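Local coordinates for uncharacterized protein (Streptococcus pneumoniae, PDB 3LFT), which probably serves as the substrate-binding component of an ABC transporter and is seen here with L-tryptophan bound, at residues G228-V233 against S269-K274; N117-Q122 against E152-Y157; G6-V11 against T53-L58; L84-A89 against G108-V113; T164-A169 against S185-I190. All blocks are in the same frame, centred on the assembly; numbering follows the deposited sequence. Where two conformers were deposited one is given.

Contact 1. Residues G228-V233 against S269-K274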
# COMPACT_ATOMS: atom_id res chain seq x y z
N GLY A 228 -13.86 0.48 -8.26
CA GLY A 228 -14.09 1.34 -7.10
C GLY A 228 -14.63 2.69 -7.54
O GLY A 228 -14.48 3.09 -8.70
N LEU A 229 -15.27 3.40 -6.61
CA LEU A 229 -15.82 4.71 -6.90
C LEU A 229 -14.74 5.80 -6.88
O LEU A 229 -14.62 6.57 -7.84
CB LEU A 229 -16.92 5.03 -5.89
CG LEU A 229 -17.43 6.49 -5.92
CD1 LEU A 229 -18.05 6.83 -7.26
CD2 LEU A 229 -18.41 6.75 -4.77
N ALA A 230 -13.98 5.86 -5.79
CA ALA A 230 -13.04 6.96 -5.61
C ALA A 230 -12.17 6.65 -4.41
O ALA A 230 -12.45 5.77 -3.59
CB ALA A 230 -13.81 8.27 -5.36
N SER A 231 -11.06 7.38 -4.33
CA SER A 231 -10.22 7.37 -3.15
C SER A 231 -9.32 8.60 -3.13
O SER A 231 -9.44 9.48 -3.99
CB SER A 231 -9.39 6.08 -3.05
OG SER A 231 -8.75 6.01 -1.78
N VAL A 232 -8.41 8.65 -2.15
CA VAL A 232 -7.33 9.64 -2.09
C VAL A 232 -6.06 8.82 -1.91
O VAL A 232 -5.97 8.02 -0.97
CB VAL A 232 -7.51 10.65 -0.95
CG1 VAL A 232 -6.42 11.70 -1.02
CG2 VAL A 232 -8.91 11.29 -1.04
N VAL A 233 -5.11 8.99 -2.83
CA VAL A 233 -4.02 8.03 -2.98
C VAL A 233 -2.69 8.70 -3.24
O VAL A 233 -2.62 9.82 -3.74
CB VAL A 233 -4.30 7.02 -4.13
CG1 VAL A 233 -5.57 6.21 -3.81
CG2 VAL A 233 -4.46 7.74 -5.47
N SER A 269 -6.95 13.00 -4.99
CA SER A 269 -8.10 12.14 -5.23
C SER A 269 -7.99 11.42 -6.58
O SER A 269 -7.31 11.89 -7.52
CB SER A 269 -9.40 12.93 -5.16
OG SER A 269 -9.42 13.85 -6.23
N VAL A 270 -8.70 10.30 -6.67
CA VAL A 270 -8.93 9.59 -7.92
C VAL A 270 -10.40 9.24 -7.96
O VAL A 270 -10.95 8.73 -6.99
CB VAL A 270 -7.98 8.36 -8.06
CG1 VAL A 270 -8.03 7.47 -6.82
CG2 VAL A 270 -8.28 7.58 -9.34
N ILE A 271 -11.05 9.56 -9.08
CA ILE A 271 -12.49 9.42 -9.21
C ILE A 271 -12.82 8.61 -10.45
O ILE A 271 -12.33 8.92 -11.54
CB ILE A 271 -13.18 10.79 -9.29
CG1 ILE A 271 -12.78 11.67 -8.10
CG2 ILE A 271 -14.72 10.64 -9.39
CD1 ILE A 271 -13.31 13.05 -8.15
N ASN A 272 -13.65 7.59 -10.28
CA ASN A 272 -14.12 6.80 -11.41
C ASN A 272 -15.47 7.34 -11.82
O ASN A 272 -16.50 7.05 -11.20
CB ASN A 272 -14.19 5.32 -11.03
CG ASN A 272 -14.39 4.43 -12.21
OD1 ASN A 272 -15.15 4.74 -13.13
ND2 ASN A 272 -13.75 3.27 -12.17
N LYS A 273 -15.43 8.15 -12.88
CA LYS A 273 -16.59 8.91 -13.30
C LYS A 273 -17.74 8.02 -13.72
O LYS A 273 -18.89 8.26 -13.33
CB LYS A 273 -16.21 9.88 -14.43
CG LYS A 273 -17.37 10.72 -14.94
CD LYS A 273 -16.89 11.75 -15.93
CE LYS A 273 -16.71 13.08 -15.25
NZ LYS A 273 -16.87 14.20 -16.22
N LYS A 274 -17.45 7.00 -14.53
CA LYS A 274 -18.50 6.10 -14.99
C LYS A 274 -19.11 5.30 -13.84
O LYS A 274 -20.32 5.14 -13.79
CB LYS A 274 -18.03 5.17 -16.11

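Contact 2. Residues N117-Q122 against E152-Y157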
# COMPACT_ATOMS: atom_id res chain seq x y z
N ASN A 117 -1.50 6.46 4.77
CA ASN A 117 -2.83 6.61 4.19
C ASN A 117 -3.52 7.91 4.58
O ASN A 117 -3.63 8.21 5.77
CB ASN A 117 -3.73 5.45 4.60
CG ASN A 117 -5.05 5.46 3.83
OD1 ASN A 117 -5.02 5.46 2.57
ND2 ASN A 117 -6.18 5.50 4.53
N PRO A 118 -4.01 8.70 3.60
CA PRO A 118 -4.61 10.00 3.93
C PRO A 118 -6.07 9.83 4.37
O PRO A 118 -7.02 10.16 3.65
CB PRO A 118 -4.48 10.80 2.63
CG PRO A 118 -4.37 9.82 1.58
CD PRO A 118 -3.77 8.56 2.15
N ALA A 119 -6.22 9.34 5.59
CA ALA A 119 -7.53 9.02 6.12
C ALA A 119 -8.46 10.23 6.21
O ALA A 119 -9.63 10.13 5.87
CB ALA A 119 -7.41 8.35 7.48
N GLN A 120 -7.95 11.35 6.72
CA GLN A 120 -8.79 12.54 6.85
C GLN A 120 -9.38 12.95 5.50
O GLN A 120 -10.58 13.23 5.39
CB GLN A 120 -8.01 13.70 7.47
CG GLN A 120 -8.80 15.01 7.55
CD GLN A 120 -8.03 16.16 8.19
OE1 GLN A 120 -7.07 15.94 8.93
NE2 GLN A 120 -8.46 17.39 7.91
N GLN A 121 -8.52 12.97 4.48
CA GLN A 121 -8.97 13.34 3.14
C GLN A 121 -9.95 12.33 2.55
O GLN A 121 -10.88 12.72 1.84
CB GLN A 121 -7.80 13.53 2.18
CG GLN A 121 -7.01 14.81 2.37
CD GLN A 121 -5.82 14.82 1.45
OE1 GLN A 121 -4.72 14.40 1.84
NE2 GLN A 121 -6.03 15.24 0.20
N GLN A 122 -9.78 11.05 2.86
CA GLN A 122 -10.73 10.05 2.40
C GLN A 122 -12.09 10.25 3.06
O GLN A 122 -13.11 10.16 2.37
CB GLN A 122 -10.19 8.65 2.67
CG GLN A 122 -9.03 8.32 1.75
CD GLN A 122 -8.32 7.03 2.12
OE1 GLN A 122 -8.61 6.40 3.14
NE2 GLN A 122 -7.35 6.65 1.30
N GLU A 152 -7.58 1.97 12.51
CA GLU A 152 -7.68 2.80 13.73
C GLU A 152 -7.79 4.28 13.36
O GLU A 152 -8.69 4.97 13.86
CB GLU A 152 -6.48 2.58 14.65
CG GLU A 152 -6.42 1.20 15.31
CD GLU A 152 -5.06 0.92 15.94
OE1 GLU A 152 -4.12 1.73 15.78
OE2 GLU A 152 -4.92 -0.13 16.61
N GLU A 153 -6.90 4.77 12.50
CA GLU A 153 -6.87 6.19 12.16
C GLU A 153 -8.12 6.61 11.39
O GLU A 153 -8.70 7.65 11.64
CB GLU A 153 -5.59 6.52 11.38
CG GLU A 153 -4.31 6.42 12.21
CD GLU A 153 -3.08 6.95 11.49
OE1 GLU A 153 -3.23 7.74 10.53
OE2 GLU A 153 -1.97 6.57 11.92
N PHE A 154 -8.53 5.77 10.45
CA PHE A 154 -9.72 6.05 9.65
C PHE A 154 -10.97 6.10 10.52
O PHE A 154 -11.78 6.99 10.38
CB PHE A 154 -9.85 5.05 8.49
CG PHE A 154 -11.06 5.28 7.61
CD1 PHE A 154 -10.98 6.14 6.52
CD2 PHE A 154 -12.26 4.63 7.87
CE1 PHE A 154 -12.08 6.34 5.70
CE2 PHE A 154 -13.37 4.82 7.04
CZ PHE A 154 -13.28 5.70 5.96
N LYS A 155 -11.09 5.15 11.43
CA LYS A 155 -12.26 5.10 12.31
C LYS A 155 -12.34 6.37 13.16
O LYS A 155 -13.42 6.94 13.35
CB LYS A 155 -12.18 3.84 13.19
CG LYS A 155 -13.42 3.52 13.99
CD LYS A 155 -13.22 2.21 14.75
CE LYS A 155 -14.28 1.99 15.83
NZ LYS A 155 -15.63 1.73 15.27
N ALA A 156 -11.20 6.84 13.66
CA ALA A 156 -11.20 8.04 14.49
C ALA A 156 -11.69 9.27 13.70
O ALA A 156 -12.55 10.02 14.17
CB ALA A 156 -9.82 8.28 15.09
N TYR A 157 -11.18 9.44 12.48
CA TYR A 157 -11.62 10.55 11.63
C TYR A 157 -13.08 10.43 11.20
O TYR A 157 -13.81 11.43 11.19
CB TYR A 157 -10.73 10.68 10.40
CG TYR A 157 -9.46 11.43 10.67
CD1 TYR A 157 -9.50 12.78 11.02
CD2 TYR A 157 -8.22 10.79 10.58
CE1 TYR A 157 -8.33 13.48 11.28
CE2 TYR A 157 -7.04 11.49 10.84
CZ TYR A 157 -7.11 12.84 11.19
OH TYR A 157 -5.96 13.54 11.45
O HOH W 1 -3.86 6.66 8.12

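Contact 3. Residues G6-V11 against T53-L58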
# COMPACT_ATOMS: atom_id res chain seq x y z
N GLY A 6 19.10 -7.67 -3.62
CA GLY A 6 17.99 -8.60 -3.66
C GLY A 6 16.70 -7.84 -3.43
O GLY A 6 16.66 -6.90 -2.62
N VAL A 7 15.65 -8.22 -4.15
CA VAL A 7 14.33 -7.57 -4.04
C VAL A 7 13.27 -8.63 -3.82
O VAL A 7 13.17 -9.59 -4.60
CB VAL A 7 14.00 -6.77 -5.31
CG1 VAL A 7 12.59 -6.16 -5.24
CG2 VAL A 7 15.02 -5.67 -5.56
N LEU A 8 12.50 -8.47 -2.74
CA LEU A 8 11.37 -9.35 -2.46
C LEU A 8 10.10 -8.54 -2.60
O LEU A 8 9.87 -7.59 -1.83
CB LEU A 8 11.46 -9.97 -1.05
CG LEU A 8 10.30 -10.90 -0.66
CD1 LEU A 8 10.24 -12.14 -1.55
CD2 LEU A 8 10.42 -11.29 0.82
N GLN A 9 9.29 -8.88 -3.60
CA GLN A 9 7.97 -8.28 -3.74
C GLN A 9 6.97 -9.23 -3.07
O GLN A 9 6.95 -10.42 -3.33
CB GLN A 9 7.65 -8.07 -5.21
CG GLN A 9 6.29 -7.40 -5.42
CD GLN A 9 6.08 -7.01 -6.87
OE1 GLN A 9 7.00 -6.58 -7.57
NE2 GLN A 9 4.83 -7.16 -7.32
N PHE A 10 6.13 -8.68 -2.19
CA PHE A 10 5.30 -9.55 -1.37
C PHE A 10 4.33 -10.37 -2.21
O PHE A 10 4.15 -11.56 -1.96
CB PHE A 10 4.52 -8.74 -0.31
CG PHE A 10 3.52 -9.56 0.46
CD1 PHE A 10 3.90 -10.75 1.10
CD2 PHE A 10 2.19 -9.16 0.54
CE1 PHE A 10 2.98 -11.49 1.80
CE2 PHE A 10 1.25 -9.91 1.23
CZ PHE A 10 1.64 -11.08 1.87
N VAL A 11 3.69 -9.75 -3.21
CA VAL A 11 2.64 -10.39 -3.99
C VAL A 11 2.49 -9.60 -5.27
O VAL A 11 2.94 -8.46 -5.36
CB VAL A 11 1.29 -10.39 -3.18
CG1 VAL A 11 0.72 -8.98 -3.01
CG2 VAL A 11 0.23 -11.30 -3.79
N THR A 53 11.10 -18.38 3.35
CA THR A 53 12.12 -19.09 2.60
C THR A 53 12.91 -18.15 1.69
O THR A 53 14.15 -18.20 1.65
CB THR A 53 11.47 -20.24 1.83
OG1 THR A 53 10.96 -21.19 2.79
CG2 THR A 53 12.47 -20.94 0.94
N MSE A 54 12.21 -17.26 1.01
CA MSE A 54 12.87 -16.33 0.11
C MSE A 54 13.69 -15.31 0.87
O MSE A 54 14.80 -14.98 0.43
CB MSE A 54 11.86 -15.63 -0.80
CG MSE A 54 11.22 -16.63 -1.76
SE MSE A 54 9.85 -15.81 -2.86
CE MSE A 54 9.55 -17.28 -4.05
N SER A 55 13.19 -14.81 2.00
CA SER A 55 13.99 -13.88 2.80
C SER A 55 15.29 -14.52 3.26
O SER A 55 16.36 -13.89 3.20
CB SER A 55 13.21 -13.40 4.02
OG SER A 55 12.10 -12.59 3.67
N LYS A 56 15.21 -15.77 3.70
CA LYS A 56 16.40 -16.47 4.16
C LYS A 56 17.44 -16.55 3.04
O LYS A 56 18.62 -16.30 3.28
CB LYS A 56 16.00 -17.85 4.69
CG LYS A 56 17.12 -18.68 5.30
CD LYS A 56 16.55 -19.97 5.88
CE LYS A 56 17.53 -20.70 6.76
NZ LYS A 56 16.87 -21.97 7.12
N GLN A 57 16.99 -16.85 1.83
CA GLN A 57 17.88 -16.94 0.67
C GLN A 57 18.50 -15.58 0.34
O GLN A 57 19.71 -15.46 0.19
CB GLN A 57 17.10 -17.48 -0.53
CG GLN A 57 16.80 -18.97 -0.41
CD GLN A 57 15.68 -19.49 -1.31
OE1 GLN A 57 14.88 -18.74 -1.88
NE2 GLN A 57 15.59 -20.81 -1.38
N LEU A 58 17.66 -14.54 0.28
CA LEU A 58 18.12 -13.22 -0.20
C LEU A 58 19.16 -12.57 0.71
O LEU A 58 20.00 -11.80 0.23
CB LEU A 58 16.91 -12.28 -0.41
CG LEU A 58 16.01 -12.60 -1.60
CD1 LEU A 58 14.65 -11.87 -1.46
CD2 LEU A 58 16.68 -12.22 -2.93

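Contact 4. Residues L84-A89 against G108-V113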
# COMPACT_ATOMS: atom_id res chain seq x y z
N LEU A 84 22.55 -6.76 7.49
CA LEU A 84 22.52 -6.35 6.09
C LEU A 84 21.47 -5.24 5.92
O LEU A 84 20.37 -5.37 6.46
CB LEU A 84 22.16 -7.55 5.21
CG LEU A 84 22.23 -7.33 3.70
CD1 LEU A 84 23.66 -7.16 3.24
CD2 LEU A 84 21.55 -8.49 2.98
N PRO A 85 21.77 -4.16 5.16
CA PRO A 85 20.71 -3.15 4.97
C PRO A 85 19.44 -3.69 4.33
O PRO A 85 19.49 -4.43 3.33
CB PRO A 85 21.37 -2.12 4.06
CG PRO A 85 22.84 -2.26 4.32
CD PRO A 85 23.04 -3.74 4.55
N VAL A 86 18.31 -3.30 4.90
CA VAL A 86 16.99 -3.63 4.40
C VAL A 86 16.28 -2.32 4.05
O VAL A 86 16.13 -1.44 4.89
CB VAL A 86 16.18 -4.39 5.46
CG1 VAL A 86 14.74 -4.65 4.97
CG2 VAL A 86 16.88 -5.71 5.84
N ILE A 87 15.87 -2.20 2.80
CA ILE A 87 15.20 -1.00 2.34
C ILE A 87 13.71 -1.29 2.17
O ILE A 87 13.33 -2.17 1.39
CB ILE A 87 15.78 -0.50 1.00
CG1 ILE A 87 17.31 -0.38 1.05
CG2 ILE A 87 15.15 0.84 0.61
CD1 ILE A 87 17.92 0.43 2.20
N MSE A 88 12.88 -0.55 2.91
CA MSE A 88 11.45 -0.63 2.79
C MSE A 88 10.97 0.10 1.54
O MSE A 88 11.31 1.27 1.33
CB MSE A 88 10.79 0.06 3.98
CG MSE A 88 11.17 -0.50 5.36
SE MSE A 88 10.32 0.46 6.83
CE MSE A 88 10.99 2.25 6.50
N ALA A 89 10.18 -0.60 0.71
CA ALA A 89 9.52 0.05 -0.43
C ALA A 89 8.02 0.09 -0.19
O ALA A 89 7.31 -0.92 -0.42
CB ALA A 89 9.84 -0.69 -1.71
N GLY A 108 18.45 0.74 13.43
CA GLY A 108 18.98 -0.59 13.10
C GLY A 108 19.36 -0.64 11.63
O GLY A 108 19.81 0.37 11.05
N ASN A 109 19.15 -1.79 11.01
CA ASN A 109 19.55 -2.00 9.62
C ASN A 109 18.46 -1.70 8.58
O ASN A 109 18.64 -1.96 7.41
CB ASN A 109 20.08 -3.42 9.44
CG ASN A 109 19.02 -4.49 9.69
OD1 ASN A 109 18.29 -4.45 10.67
ND2 ASN A 109 19.01 -5.51 8.83
N VAL A 110 17.35 -1.10 9.02
CA VAL A 110 16.19 -0.87 8.15
C VAL A 110 15.92 0.63 7.96
O VAL A 110 15.84 1.38 8.92
CB VAL A 110 14.91 -1.51 8.74
CG1 VAL A 110 13.74 -1.33 7.79
CG2 VAL A 110 15.12 -3.00 9.08
N THR A 111 15.74 1.06 6.71
CA THR A 111 15.21 2.40 6.41
C THR A 111 14.38 2.29 5.15
O THR A 111 14.20 1.18 4.64
CB THR A 111 16.34 3.45 6.32
OG1 THR A 111 15.73 4.73 6.21
CG2 THR A 111 17.24 3.21 5.13
N GLY A 112 13.87 3.41 4.65
CA GLY A 112 13.20 3.38 3.33
C GLY A 112 12.04 4.34 3.21
O GLY A 112 12.04 5.40 3.83
N VAL A 113 11.05 3.92 2.42
CA VAL A 113 9.94 4.78 1.98
C VAL A 113 8.62 4.26 2.54
O VAL A 113 8.34 3.06 2.48
CB VAL A 113 9.89 4.80 0.42
CG1 VAL A 113 8.60 5.45 -0.07
CG2 VAL A 113 11.12 5.54 -0.12

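Contact 5. Residues T164-A169 against S185-I190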
# COMPACT_ATOMS: atom_id res chain seq x y z
N THR A 164 -20.15 6.10 10.96
CA THR A 164 -19.86 4.91 11.76
C THR A 164 -19.07 3.92 10.91
O THR A 164 -19.31 3.78 9.71
CB THR A 164 -21.15 4.25 12.28
OG1 THR A 164 -21.86 5.18 13.13
CG2 THR A 164 -20.85 2.99 13.10
N VAL A 165 -18.09 3.27 11.54
CA VAL A 165 -17.26 2.28 10.85
C VAL A 165 -17.41 0.96 11.58
O VAL A 165 -17.23 0.87 12.81
CB VAL A 165 -15.77 2.68 10.81
CG1 VAL A 165 -14.94 1.59 10.15
CG2 VAL A 165 -15.56 4.00 10.11
N GLU A 166 -17.83 -0.05 10.82
CA GLU A 166 -17.87 -1.43 11.29
C GLU A 166 -16.75 -2.18 10.58
O GLU A 166 -16.55 -2.03 9.36
CB GLU A 166 -19.22 -2.09 10.96
CG GLU A 166 -19.40 -3.51 11.53
CD GLU A 166 -20.86 -3.97 11.56
OE1 GLU A 166 -21.12 -5.06 12.11
OE2 GLU A 166 -21.74 -3.24 11.05
N THR A 167 -16.01 -2.99 11.33
CA THR A 167 -14.85 -3.70 10.77
C THR A 167 -15.18 -5.11 10.30
O THR A 167 -15.95 -5.83 10.96
CB THR A 167 -13.68 -3.71 11.76
OG1 THR A 167 -14.10 -4.30 12.99
CG2 THR A 167 -13.20 -2.29 12.01
N PHE A 168 -14.63 -5.47 9.14
CA PHE A 168 -14.81 -6.78 8.53
C PHE A 168 -13.43 -7.27 8.11
O PHE A 168 -13.03 -7.13 6.94
CB PHE A 168 -15.79 -6.73 7.36
CG PHE A 168 -17.17 -6.33 7.76
CD1 PHE A 168 -18.12 -7.30 8.11
CD2 PHE A 168 -17.53 -4.98 7.83
CE1 PHE A 168 -19.41 -6.92 8.49
CE2 PHE A 168 -18.81 -4.60 8.22
CZ PHE A 168 -19.75 -5.57 8.55
N ALA A 169 -12.70 -7.79 9.08
CA ALA A 169 -11.37 -8.32 8.82
C ALA A 169 -11.47 -9.73 8.27
O ALA A 169 -12.33 -10.53 8.68
CB ALA A 169 -10.51 -8.28 10.07
N SER A 185 -25.13 -5.95 3.38
CA SER A 185 -26.46 -5.84 3.96
C SER A 185 -26.43 -5.00 5.25
O SER A 185 -27.48 -4.67 5.81
CB SER A 185 -27.02 -7.23 4.27
OG SER A 185 -26.59 -7.67 5.54
N LYS A 186 -25.22 -4.67 5.71
CA LYS A 186 -25.02 -3.98 6.99
C LYS A 186 -24.51 -2.54 6.87
O LYS A 186 -24.63 -1.75 7.82
CB LYS A 186 -24.03 -4.75 7.86
CG LYS A 186 -24.56 -6.08 8.38
CD LYS A 186 -23.44 -6.88 9.04
CE LYS A 186 -23.96 -8.14 9.72
NZ LYS A 186 -24.74 -7.79 10.94
N VAL A 187 -23.92 -2.21 5.72
CA VAL A 187 -23.25 -0.92 5.56
C VAL A 187 -23.66 -0.22 4.28
O VAL A 187 -24.18 -0.85 3.36
CB VAL A 187 -21.70 -1.04 5.62
CG1 VAL A 187 -21.26 -1.77 6.88
CG2 VAL A 187 -21.15 -1.74 4.37
N ASP A 188 -23.40 1.09 4.24
CA ASP A 188 -23.75 1.90 3.08
C ASP A 188 -22.63 2.01 2.06
O ASP A 188 -22.87 2.33 0.91
CB ASP A 188 -24.15 3.30 3.52
CG ASP A 188 -25.33 3.29 4.47
OD1 ASP A 188 -26.27 2.51 4.24
OD2 ASP A 188 -25.28 4.07 5.45
N ALA A 189 -21.40 1.77 2.51
CA ALA A 189 -20.23 1.91 1.65
C ALA A 189 -19.15 1.00 2.18
O ALA A 189 -19.12 0.71 3.39
CB ALA A 189 -19.73 3.36 1.64
N ILE A 190 -18.28 0.56 1.28
CA ILE A 190 -17.13 -0.27 1.63
C ILE A 190 -15.89 0.60 1.51
O ILE A 190 -15.73 1.28 0.50
CB ILE A 190 -17.00 -1.49 0.69
CG1 ILE A 190 -18.23 -2.40 0.80
CG2 ILE A 190 -15.70 -2.28 0.99
CD1 ILE A 190 -18.35 -3.38 -0.37

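Contact 1. Residues G228-V233 against S269-K274
Val233 and Val270 meet obliquely through their methyls, on the side of an antiparallel strand pair to which Val270 projects. The nearest approach is Val233 CG2 to Val270 CG1, 3.8 Å. Val270 CG1 is placed between its own backbone N and carbonyl carbon (chi1 51°), which also sets it beside Ser231 O. Ser231, paired with Val270, projects to this same face, whereas Ala230, Val232, Ser269 and Ile271 project to the other. There the contact is thinner: Ala230 CB only grazes Ile271 CG1 at 4.5 Å.

Backbone hydrogen bonds set the register. Ser231 and Val270 form a hydrogen-bonded pair, Ser231 N to Val270 O at 3.0 Å and Val270 N to Ser231 O at 2.9 Å. Flanking them, Ala230-Ile271 and Val232-Ser269 are non-hydrogen-bonded pairs. Past the strand end, Asn272 N donates to Leu229 O over 2.8 Å. Asn272 then sets its CB 3.2 Å from Gly228 O while its amide is engaged twice more, ND2 with Val224 O and OD1 with Ile275 N, so that it N-caps helix 273-278.

Strand 268-271 runs between 230-233 and the C-terminal strand 293-294. Helix 221-224 packs on Val233 and Val270 through Thr221 and on Ser231 through Val224, while helix 119-129 reaches Ala230 through Leu129 and Val232 through Gln121, and Val287 of helix 285-290 touches Ile271.

Contact 2. Residues N117-Q122 against E152-Y157
Ala119 points its CB into the neighbouring helix, 3.9 Å from Phe154 CA and 4.0 Å from Tyr157 CD2, and this small side chain lets the two backbones come close. Tyr157, with CG anti to its carbonyl carbon (chi1 -82°), turns its ring beneath Gln120. A CH-pi contact results, with Gln120 CB lying 3.8 Å from the centroid of the Tyr157 ring, almost on its normal. Gln120 extends from there, bringing OE1 to 3.6 Å from Tyr157 CE1 as its NE2 bonds Glu124.

Phe154 CG is anti to the backbone N (chi1 -179°), carrying the ring past Ala119 to stack with Trp191. The Gln122 side chain crosses Phe154 at about a right angle, its OE1 coming obliquely to 4.1 Å from Phe154 CD1. That amide forms a reciprocal but twisted pair with Asn117, both bonds 2.9 Å: Gln122 NE2 to Asn117 OD1 is the more bent, and Asn117 ND2 lies above the carbonyl plane of Gln122 OE1. Trp191 NE1 and Val232 O hold it too. A water donates to both Asn117 O and Glu153 OE1, which also meets His116.

Pro118 centres an inverse gamma turn and N-caps helix 119-129. The arrangement is helix-helix packing within the alpha/beta lobe of a periplasmic-binding-protein fold.

Contact 3. Residues G6-V11 against T53-L58
Leu58 and Leu8 meet without any ring or side-chain amide between them; the flat group involved is the backbone peptide joining Val7 to Leu8. Leu58 CD1 stands over one side of that peptide plane, 4.2 Å from Val7 O, and its other methyl, CD2, rests 3.9 Å from Gly6 CA. Glycine at this point leaves the strand bare where the leucine lies against it. The amide of Gln9 belongs to the strand's end instead: its NE2 donates almost straight to Val11 O, which lies in the amide plane, and also bonds Asp17 OD1.

Leu8 carries the rest of the contact. With CG anti to the backbone N (chi1 179°), it spreads its branches along the helix. CB touches Leu58 CD1 at 3.7 Å, CD1 reaches Met54 SE at 3.9 Å, and CD2 comes within 3.6 Å of Ser55 OG. Met54, modelled as selenomethionine, crosses Leu8 at about a right angle. Ser55 OG is hydrogen-bonded to Val51 O of its own helix, and the Leu8 methyl beside it adds only a van der Waals contact.

The axes of strand 6-9 and helix 53-58 run nearly antiparallel and come within 9.2 Å of each other. Helix 71-80 borders the same layer through Ala73, which touches Leu8. Such a helix, laid on a parallel sheet and leading into the next strand, 65-69, is characteristic of the Rossmann-like lobes of periplasmic binding proteins.

Contact 4. Residues L84-A89 against G108-V113
Asn109 holds its CG between its backbone N and carbonyl carbon (chi1 64°), and this turns its amide back onto the chain before the neighbouring strand. There ND2 donates to Leu84 O over 2.7 Å, nearly straight, with the acceptor close to the amide plane. A second bond from ND2 to Thr81 O fixes the amide's rotation, and Val86 CG2 lies alongside at 3.7 Å. Met88, modelled as selenomethionine, has CG anti to its carbonyl carbon (chi1 -59°) and a bend at chi3 (-59°). Its stem crosses Val110 at about a right angle, with Met88 CG 3.6 Å from Val110 CG1, and the bend folds the terminal CE against the Thr111-Gly112 peptide, 3.6 Å from Gly112 N.

Between these two side chains runs a parallel ladder. Val86 N donates to Asn109 O, Thr111 N to Val86 O, Met88 N to Thr111 O at 2.8 Å, and Val113 N to Met88 O at 2.9 Å. Val86 and Val110 project to one face, where Val86 CB and Val110 CG2 are 4.0 Å apart and Leu77 and Ala78 of helix 71-80 pack nearby. Ile87 and Thr111 lie side by side on the other, the methyl Thr111 CG2 facing Ile87 CD1 at 4.1 Å while OG1 bonds Thr259 O. Gly112 adopts backbone angles suited to glycine, and its bare CA passes close to Met88 O.

The chemistry implies two layers of hold: regular backbone bonds set the register of two adjacent strands of the six-stranded parallel sheet, and Asn109 extends that bonding by its side chain beyond the strand start.

Contact 5. Residues T164-A169 against S185-I190
This is a small, partly buried side-chain contact at the edge of the four-stranded parallel sheet, within a beta-alpha-beta crossover. Strand 164-170, outermost in that sheet, leads through helix 176-183 to strand 189-192, and strand 135-141 lies between the two. The backbones of the segments therefore stay apart, the nearest CA atoms, Glu166 and Val187, being 7.9 Å from each other, and side chains reach across on the face that the crossover helix covers.

Phe168 makes the largest part of the bridge on its side. Its CG is anti to the carbonyl carbon (chi1 -63°), which directs the ring toward the loop that leads into strand 189-192. Val187, whose CG1 is likewise anti to the carbonyl carbon, slides past the ring in the opposite direction, and its CG1 lies 4.0 Å from Phe168 CE2. Thr179 and Met183 of helix 176-183 also touch this ring, so that the aromatic group is shared between the helix and the loop that follows it. Val187 meets Thr135 of the intervening strand as well.

Glu166, two residues earlier on the strand, brings its OE2 to 4.2 Å from Lys186 CB. The charged ends do not touch: Glu166 OE1 and Lys186 NZ are 4.7 Å apart, a spacing at which some weak attraction is likely but no salt bridge is formed. Lys186 runs out extended and then bends at its last torsion (chi4 -71°), and where it passes Phe168 its CD sits at the ring edge, close to the ring plane, 3.9 Å from Phe168 CZ.

In the fold
The five contacts divide between the two lobes. Contacts 3 and 4 share the six-stranded sheet, their centres 14 Å apart, while contacts 1, 2 and 5 cluster in the other lobe. Contact 1 joins contact 2 through a probable hydrogen bond, Gln122 NE2 to Val232 O at 3.0 Å, and contact 2 adjoins contact 5 where Phe154 packs on Val165. The centres of contacts 1 and 3 are 32 Å apart, on opposite sides of the chain's centre. Bound tryptophan is approached from both lobes: the side chains of Val233 in contact 1 and Ala89 in contact 4 each lie about 8 Å from it, Gln122 of contact 2 about 10 Å, and Leu8 of contact 3 about 12 Å.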